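Local atomic coordinates of condensin complex subunit 3 (Schizosaccharomyces pombe, PDB entry 5OQR), a protein that serves as a HEAT-repeat regulatory subunit of condensin, the complex that converts interphase chromatin into condensed mitotic chromosomes. Residues F631-I645 and M679-R691. Residues are numbered along the deposited sequence; the frame is centred on the assembly and turned at random.
Sequences FPVYAFGAHENQWRI and MLDWTDNEKLYER
With CG of Q642 anti to its carbonyl carbon (chi1 -61°) and the chain extended beyond it, the amide runs into the turn where helix 669-682 ends, while F636, turned the same way about chi1, sets its ring with K687 O over one face and CE1 beside K687 CB. Q642 NE2 spends both hydrogens on backbone oxygens, W682 O and D684 O, each 2.7 Å away. Neither carbonyl is met on a lone pair, since the amide comes from above both planes; K687 N reaches D684 O from the opposite face. Beside this grip, Q642 OE1 rests against CG and CD2 of L688. Shortened to an alanine here, the residue would lose the amide that bonds W682 O and D684 O, and the turn would probably be freer to shift.

F636 is wedged between the turn and Y689. Its CB sits over the centre of the tyrosine ring, 3.6 Å from the centroid, and its ring edge faces Y689 in an offset edge-to-face pair, planes at 70°. Y689 N donates to F636 O at 3.2 Å. Farther along, the F631 ring forms an offset stack with the six-membered ring of W682, centroids 4.4 Å apart.

All this fastens the bend between helices 621-635 and 639-661 to the end of helix 669-682, within the C-terminal part of the helical solenoid; helix 601-613 packs beside F631, and helix 706-717 against H639 and L680.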
loop_
_atom_site.group_PDB
_atom_site.type_symbol
_atom_site.label_atom_id
_atom_site.label_comp_id
_atom_site.label_asym_id
_atom_site.label_seq_id
_atom_site.Cartn_x
_atom_site.Cartn_y
_atom_site.Cartn_z
ATOM N N PHE A 631 -4.088 2.552 -14.315
ATOM C CA PHE A 631 -4.021 1.527 -15.356
ATOM C C PHE A 631 -4.948 0.353 -15.079
ATOM O O PHE A 631 -5.700 -0.040 -15.987
ATOM C CB PHE A 631 -2.570 1.068 -15.539
ATOM C CG PHE A 631 -1.721 2.030 -16.324
ATOM C CD1 PHE A 631 -2.071 2.389 -17.612
ATOM C CD2 PHE A 631 -0.572 2.567 -15.777
ATOM C CE1 PHE A 631 -1.298 3.273 -18.336
ATOM C CE2 PHE A 631 0.207 3.452 -16.496
ATOM C CZ PHE A 631 -0.158 3.804 -17.779
ATOM N N PRO A 632 -4.968 -0.244 -13.887
ATOM C CA PRO A 632 -5.946 -1.318 -13.646
ATOM C C PRO A 632 -7.387 -0.853 -13.768
ATOM O O PRO A 632 -8.225 -1.578 -14.315
ATOM C CB PRO A 632 -5.614 -1.779 -12.219
ATOM C CG PRO A 632 -4.227 -1.325 -11.978
ATOM C CD PRO A 632 -4.069 -0.056 -12.738
ATOM N N VAL A 633 -7.699 0.343 -13.266
ATOM C CA VAL A 633 -9.066 0.854 -13.331
ATOM C C VAL A 633 -9.476 1.077 -14.778
ATOM O O VAL A 633 -10.586 0.724 -15.194
ATOM C CB VAL A 633 -9.188 2.147 -12.501
ATOM C CG1 VAL A 633 -10.455 2.925 -12.855
ATOM C CG2 VAL A 633 -9.178 1.818 -11.027
ATOM N N TYR A 634 -8.588 1.683 -15.565
ATOM C CA TYR A 634 -8.897 1.971 -16.960
ATOM C C TYR A 634 -8.934 0.692 -17.786
ATOM O O TYR A 634 -9.888 0.448 -18.532
ATOM C CB TYR A 634 -7.864 2.952 -17.511
ATOM C CG TYR A 634 -8.058 3.349 -18.955
ATOM C CD1 TYR A 634 -7.350 2.716 -19.967
ATOM C CD2 TYR A 634 -8.932 4.366 -19.307
ATOM C CE1 TYR A 634 -7.513 3.079 -21.287
ATOM C CE2 TYR A 634 -9.101 4.736 -20.625
ATOM C CZ TYR A 634 -8.389 4.089 -21.611
ATOM O OH TYR A 634 -8.553 4.453 -22.924
ATOM N N ALA A 635 -7.908 -0.150 -17.647
ATOM C CA ALA A 635 -7.807 -1.348 -18.475
ATOM C C ALA A 635 -8.932 -2.327 -18.175
ATOM O O ALA A 635 -9.583 -2.839 -19.092
ATOM C CB ALA A 635 -6.448 -2.014 -18.263
ATOM N N PHE A 636 -9.172 -2.607 -16.897
ATOM C CA PHE A 636 -10.122 -3.642 -16.512
ATOM C C PHE A 636 -11.561 -3.147 -16.455
ATOM O O PHE A 636 -12.454 -3.933 -16.124
ATOM C CB PHE A 636 -9.721 -4.226 -15.158
ATOM C CG PHE A 636 -8.340 -4.814 -15.143
ATOM C CD1 PHE A 636 -7.860 -5.515 -16.238
ATOM C CD2 PHE A 636 -7.519 -4.661 -14.042
ATOM C CE1 PHE A 636 -6.591 -6.055 -16.231
ATOM C CE2 PHE A 636 -6.246 -5.200 -14.029
ATOM C CZ PHE A 636 -5.782 -5.897 -15.126
ATOM N N GLY A 637 -11.811 -1.885 -16.781
ATOM C CA GLY A 637 -13.155 -1.351 -16.726
ATOM C C GLY A 637 -13.985 -1.676 -17.951
ATOM O O GLY A 637 -15.194 -1.900 -17.845
ATOM N N ALA A 638 -13.351 -1.709 -19.120
ATOM C CA ALA A 638 -14.074 -1.919 -20.364
ATOM C C ALA A 638 -13.209 -2.707 -21.334
ATOM O O ALA A 638 -11.982 -2.577 -21.344
ATOM C CB ALA A 638 -14.490 -0.587 -20.998
ATOM N N HIS A 639 -13.867 -3.531 -22.152
ATOM C CA HIS A 639 -13.166 -4.235 -23.220
ATOM C C HIS A 639 -12.507 -3.255 -24.183
ATOM O O HIS A 639 -11.426 -3.528 -24.717
ATOM C CB HIS A 639 -14.139 -5.141 -23.974
ATOM C CG HIS A 639 -13.671 -5.522 -25.344
ATOM N ND1 HIS A 639 -12.879 -6.624 -25.583
ATOM C CD2 HIS A 639 -13.880 -4.941 -26.549
ATOM C CE1 HIS A 639 -12.623 -6.707 -26.875
ATOM N NE2 HIS A 639 -13.218 -5.697 -27.484
ATOM N N GLU A 640 -13.149 -2.109 -24.419
ATOM C CA GLU A 640 -12.614 -1.144 -25.371
ATOM C C GLU A 640 -11.336 -0.496 -24.860
ATOM O O GLU A 640 -10.513 -0.043 -25.662
ATOM C CB GLU A 640 -13.658 -0.072 -25.679
ATOM C CG GLU A 640 -14.891 -0.583 -26.403
ATOM C CD GLU A 640 -15.845 -1.334 -25.494
ATOM O OE1 GLU A 640 -15.585 -1.390 -24.275
ATOM O OE2 GLU A 640 -16.854 -1.871 -25.997
ATOM N N ASN A 641 -11.151 -0.437 -23.540
ATOM C CA ASN A 641 -9.923 0.136 -22.999
ATOM C C ASN A 641 -8.749 -0.810 -23.191
ATOM O O ASN A 641 -7.632 -0.370 -23.484
ATOM C CB ASN A 641 -10.103 0.471 -21.520
ATOM C CG ASN A 641 -11.015 1.657 -21.298
ATOM O OD1 ASN A 641 -11.304 2.413 -22.222
ATOM N ND2 ASN A 641 -11.466 1.831 -20.064
ATOM N N GLN A 642 -8.978 -2.113 -23.026
ATOM C CA GLN A 642 -7.924 -3.084 -23.296
ATOM C C GLN A 642 -7.516 -3.047 -24.761
ATOM O O GLN A 642 -6.335 -3.196 -25.089
ATOM C CB GLN A 642 -8.385 -4.484 -22.897
ATOM C CG GLN A 642 -8.720 -4.618 -21.424
ATOM C CD GLN A 642 -8.965 -6.052 -21.002
ATOM O OE1 GLN A 642 -9.881 -6.706 -21.489
ATOM N NE2 GLN A 642 -8.142 -6.546 -20.088
ATOM N N TRP A 643 -8.483 -2.832 -25.656
ATOM C CA TRP A 643 -8.176 -2.757 -27.079
ATOM C C TRP A 643 -7.260 -1.579 -27.382
ATOM O O TRP A 643 -6.301 -1.710 -28.151
ATOM C CB TRP A 643 -9.472 -2.652 -27.881
ATOM C CG TRP A 643 -9.296 -2.805 -29.359
ATOM C CD1 TRP A 643 -8.954 -1.833 -30.249
ATOM C CD2 TRP A 643 -9.466 -4.004 -30.124
ATOM N NE1 TRP A 643 -8.896 -2.349 -31.517
ATOM C CE2 TRP A 643 -9.208 -3.681 -31.468
ATOM C CE3 TRP A 643 -9.811 -5.319 -29.801
ATOM C CZ2 TRP A 643 -9.280 -4.625 -32.489
ATOM C CZ3 TRP A 643 -9.882 -6.252 -30.813
ATOM C CH2 TRP A 643 -9.620 -5.900 -32.141
ATOM N N ARG A 644 -7.539 -0.419 -26.785
ATOM C CA ARG A 644 -6.702 0.755 -27.012
ATOM C C ARG A 644 -5.271 0.523 -26.551
ATOM O O ARG A 644 -4.334 1.076 -27.136
ATOM C CB ARG A 644 -7.290 1.966 -26.288
ATOM C CG ARG A 644 -8.669 2.377 -26.760
ATOM C CD ARG A 644 -9.146 3.614 -26.023
ATOM N NE ARG A 644 -10.509 3.992 -26.388
ATOM C CZ ARG A 644 -11.596 3.706 -25.679
ATOM N NH1 ARG A 644 -11.508 3.033 -24.540
ATOM N NH2 ARG A 644 -12.787 4.101 -26.108
ATOM N N ILE A 645 -5.079 -0.281 -25.505
ATOM C CA ILE A 645 -3.735 -0.524 -24.994
ATOM C C ILE A 645 -2.974 -1.455 -25.927
ATOM O O ILE A 645 -1.778 -1.267 -26.174
ATOM C CB ILE A 645 -3.806 -1.080 -23.559
ATOM C CG1 ILE A 645 -4.492 -0.066 -22.638
ATOM C CG2 ILE A 645 -2.408 -1.407 -23.034
ATOM C CD1 ILE A 645 -4.838 -0.602 -21.269
ATOM N N MET A 679 1.869 -5.112 -19.162
ATOM C CA MET A 679 1.028 -4.707 -20.282
ATOM C C MET A 679 0.168 -5.859 -20.781
ATOM O O MET A 679 -0.959 -5.639 -21.237
ATOM C CB MET A 679 1.891 -4.177 -21.423
ATOM C CG MET A 679 2.841 -3.052 -21.063
ATOM S SD MET A 679 3.385 -2.205 -22.558
ATOM C CE MET A 679 4.867 -1.388 -21.999
ATOM N N LEU A 680 0.679 -7.091 -20.716
ATOM C CA LEU A 680 -0.102 -8.238 -21.165
ATOM C C LEU A 680 -1.260 -8.524 -20.220
ATOM O O LEU A 680 -2.352 -8.894 -20.664
ATOM C CB LEU A 680 0.799 -9.467 -21.294
ATOM C CG LEU A 680 1.698 -9.516 -22.529
ATOM C CD1 LEU A 680 2.699 -10.645 -22.406
ATOM C CD2 LEU A 680 0.868 -9.679 -23.793
ATOM N N ASP A 681 -1.043 -8.368 -18.915
ATOM C CA ASP A 681 -2.135 -8.537 -17.965
ATOM C C ASP A 681 -3.215 -7.486 -18.184
ATOM O O ASP A 681 -4.412 -7.794 -18.131
ATOM C CB ASP A 681 -1.599 -8.469 -16.538
ATOM C CG ASP A 681 -0.645 -9.600 -16.223
ATOM O OD1 ASP A 681 -0.379 -9.845 -15.028
ATOM O OD2 ASP A 681 -0.168 -10.251 -17.174
ATOM N N TRP A 682 -2.812 -6.241 -18.440
ATOM C CA TRP A 682 -3.783 -5.181 -18.697
ATOM C C TRP A 682 -4.674 -5.506 -19.884
ATOM O O TRP A 682 -5.845 -5.110 -19.907
ATOM C CB TRP A 682 -3.061 -3.858 -18.944
ATOM C CG TRP A 682 -2.344 -3.311 -17.751
ATOM C CD1 TRP A 682 -2.546 -3.646 -16.448
ATOM C CD2 TRP A 682 -1.303 -2.329 -17.756
ATOM N NE1 TRP A 682 -1.698 -2.934 -15.640
ATOM C CE2 TRP A 682 -0.923 -2.117 -16.419
ATOM C CE3 TRP A 682 -0.656 -1.608 -18.763
ATOM C CZ2 TRP A 682 0.075 -1.216 -16.063
ATOM C CZ3 TRP A 682 0.330 -0.715 -18.407
ATOM C CH2 TRP A 682 0.689 -0.526 -17.071
ATOM N N THR A 683 -4.145 -6.212 -20.877
ATOM C CA THR A 683 -4.881 -6.512 -22.096
ATOM C C THR A 683 -5.572 -7.869 -22.055
ATOM O O THR A 683 -6.252 -8.228 -23.018
ATOM C CB THR A 683 -3.932 -6.440 -23.293
ATOM O OG1 THR A 683 -2.741 -7.176 -23.005
ATOM C CG2 THR A 683 -3.540 -5.014 -23.579
ATOM N N ASP A 684 -5.434 -8.617 -20.964
ATOM C CA ASP A 684 -6.040 -9.937 -20.846
ATOM C C ASP A 684 -7.537 -9.798 -20.590
ATOM O O ASP A 684 -7.950 -9.185 -19.600
ATOM C CB ASP A 684 -5.367 -10.717 -19.719
ATOM C CG ASP A 684 -5.836 -12.155 -19.635
ATOM O OD1 ASP A 684 -6.932 -12.469 -20.145
ATOM O OD2 ASP A 684 -5.105 -12.976 -19.046
ATOM N N ASN A 685 -8.348 -10.379 -21.476
ATOM C CA ASN A 685 -9.797 -10.271 -21.341
ATOM C C ASN A 685 -10.296 -10.939 -20.067
ATOM O O ASN A 685 -11.329 -10.538 -19.521
ATOM C CB ASN A 685 -10.483 -10.888 -22.560
ATOM C CG ASN A 685 -11.993 -10.799 -22.486
ATOM O OD1 ASN A 685 -12.670 -11.782 -22.192
ATOM N ND2 ASN A 685 -12.528 -9.611 -22.745
ATOM N N GLU A 686 -9.586 -11.958 -19.584
ATOM C CA GLU A 686 -10.020 -12.662 -18.384
ATOM C C GLU A 686 -10.004 -11.767 -17.152
ATOM O O GLU A 686 -10.735 -12.040 -16.195
ATOM C CB GLU A 686 -9.128 -13.883 -18.148
ATOM C CG GLU A 686 -9.555 -14.762 -16.979
ATOM C CD GLU A 686 -10.895 -15.435 -17.212
ATOM O OE1 GLU A 686 -11.383 -15.411 -18.361
ATOM O OE2 GLU A 686 -11.459 -15.991 -16.246
ATOM N N LYS A 687 -9.200 -10.706 -17.155
ATOM C CA LYS A 687 -9.014 -9.875 -15.973
ATOM C C LYS A 687 -9.994 -8.711 -15.899
ATOM O O LYS A 687 -9.775 -7.790 -15.108
ATOM C CB LYS A 687 -7.583 -9.338 -15.927
ATOM C CG LYS A 687 -6.514 -10.412 -15.882
ATOM C CD LYS A 687 -5.291 -9.933 -15.121
ATOM C CE LYS A 687 -4.051 -10.726 -15.488
ATOM N NZ LYS A 687 -4.242 -12.191 -15.326
ATOM N N LEU A 688 -11.058 -8.724 -16.694
ATOM C CA LEU A 688 -12.056 -7.669 -16.604
ATOM C C LEU A 688 -12.882 -7.826 -15.334
ATOM O O LEU A 688 -13.256 -8.937 -14.949
ATOM C CB LEU A 688 -12.972 -7.687 -17.829
ATOM C CG LEU A 688 -12.408 -7.124 -19.136
ATOM C CD1 LEU A 688 -13.385 -7.339 -20.274
ATOM C CD2 LEU A 688 -12.085 -5.649 -19.003
ATOM N N TYR A 689 -13.161 -6.698 -14.677
ATOM C CA TYR A 689 -13.994 -6.726 -13.479
ATOM C C TYR A 689 -15.402 -7.205 -13.808
ATOM O O TYR A 689 -15.992 -7.993 -13.060
ATOM C CB TYR A 689 -14.034 -5.335 -12.843
ATOM C CG TYR A 689 -12.686 -4.817 -12.384
ATOM C CD1 TYR A 689 -11.741 -5.671 -11.831
ATOM C CD2 TYR A 689 -12.360 -3.472 -12.505
ATOM C CE1 TYR A 689 -10.513 -5.202 -11.410
ATOM C CE2 TYR A 689 -11.136 -2.991 -12.089
ATOM C CZ TYR A 689 -10.213 -3.859 -11.541
ATOM O OH TYR A 689 -8.985 -3.383 -11.122
ATOM N N GLU A 690 -15.956 -6.733 -14.924
ATOM C CA GLU A 690 -17.270 -7.148 -15.404
ATOM C C GLU A 690 -18.388 -6.739 -14.451
ATOM O O GLU A 690 -18.201 -6.704 -13.231
ATOM C CB GLU A 690 -17.309 -8.661 -15.622
ATOM C CG GLU A 690 -18.377 -9.088 -16.618
ATOM C CD GLU A 690 -18.056 -8.649 -18.033
ATOM O OE1 GLU A 690 -16.857 -8.488 -18.350
ATOM O OE2 GLU A 690 -19.000 -8.455 -18.827
ATOM N N ARG A 691 -19.554 -6.438 -15.013
ATOM C CA ARG A 691 -20.716 -6.022 -14.240
ATOM C C ARG A 691 -21.962 -6.736 -14.753
ATOM O O ARG A 691 -22.644 -6.244 -15.651
ATOM C CB ARG A 691 -20.892 -4.506 -14.327
ATOM C CG ARG A 691 -22.060 -3.946 -13.525
ATOM C CD ARG A 691 -21.626 -3.471 -12.145
ATOM N NE ARG A 691 -21.445 -4.578 -11.206
ATOM C CZ ARG A 691 -20.899 -4.451 -10.000
ATOM N NH1 ARG A 691 -20.776 -5.511 -9.210
ATOM N NH2 ARG A 691 -20.469 -3.269 -9.583
#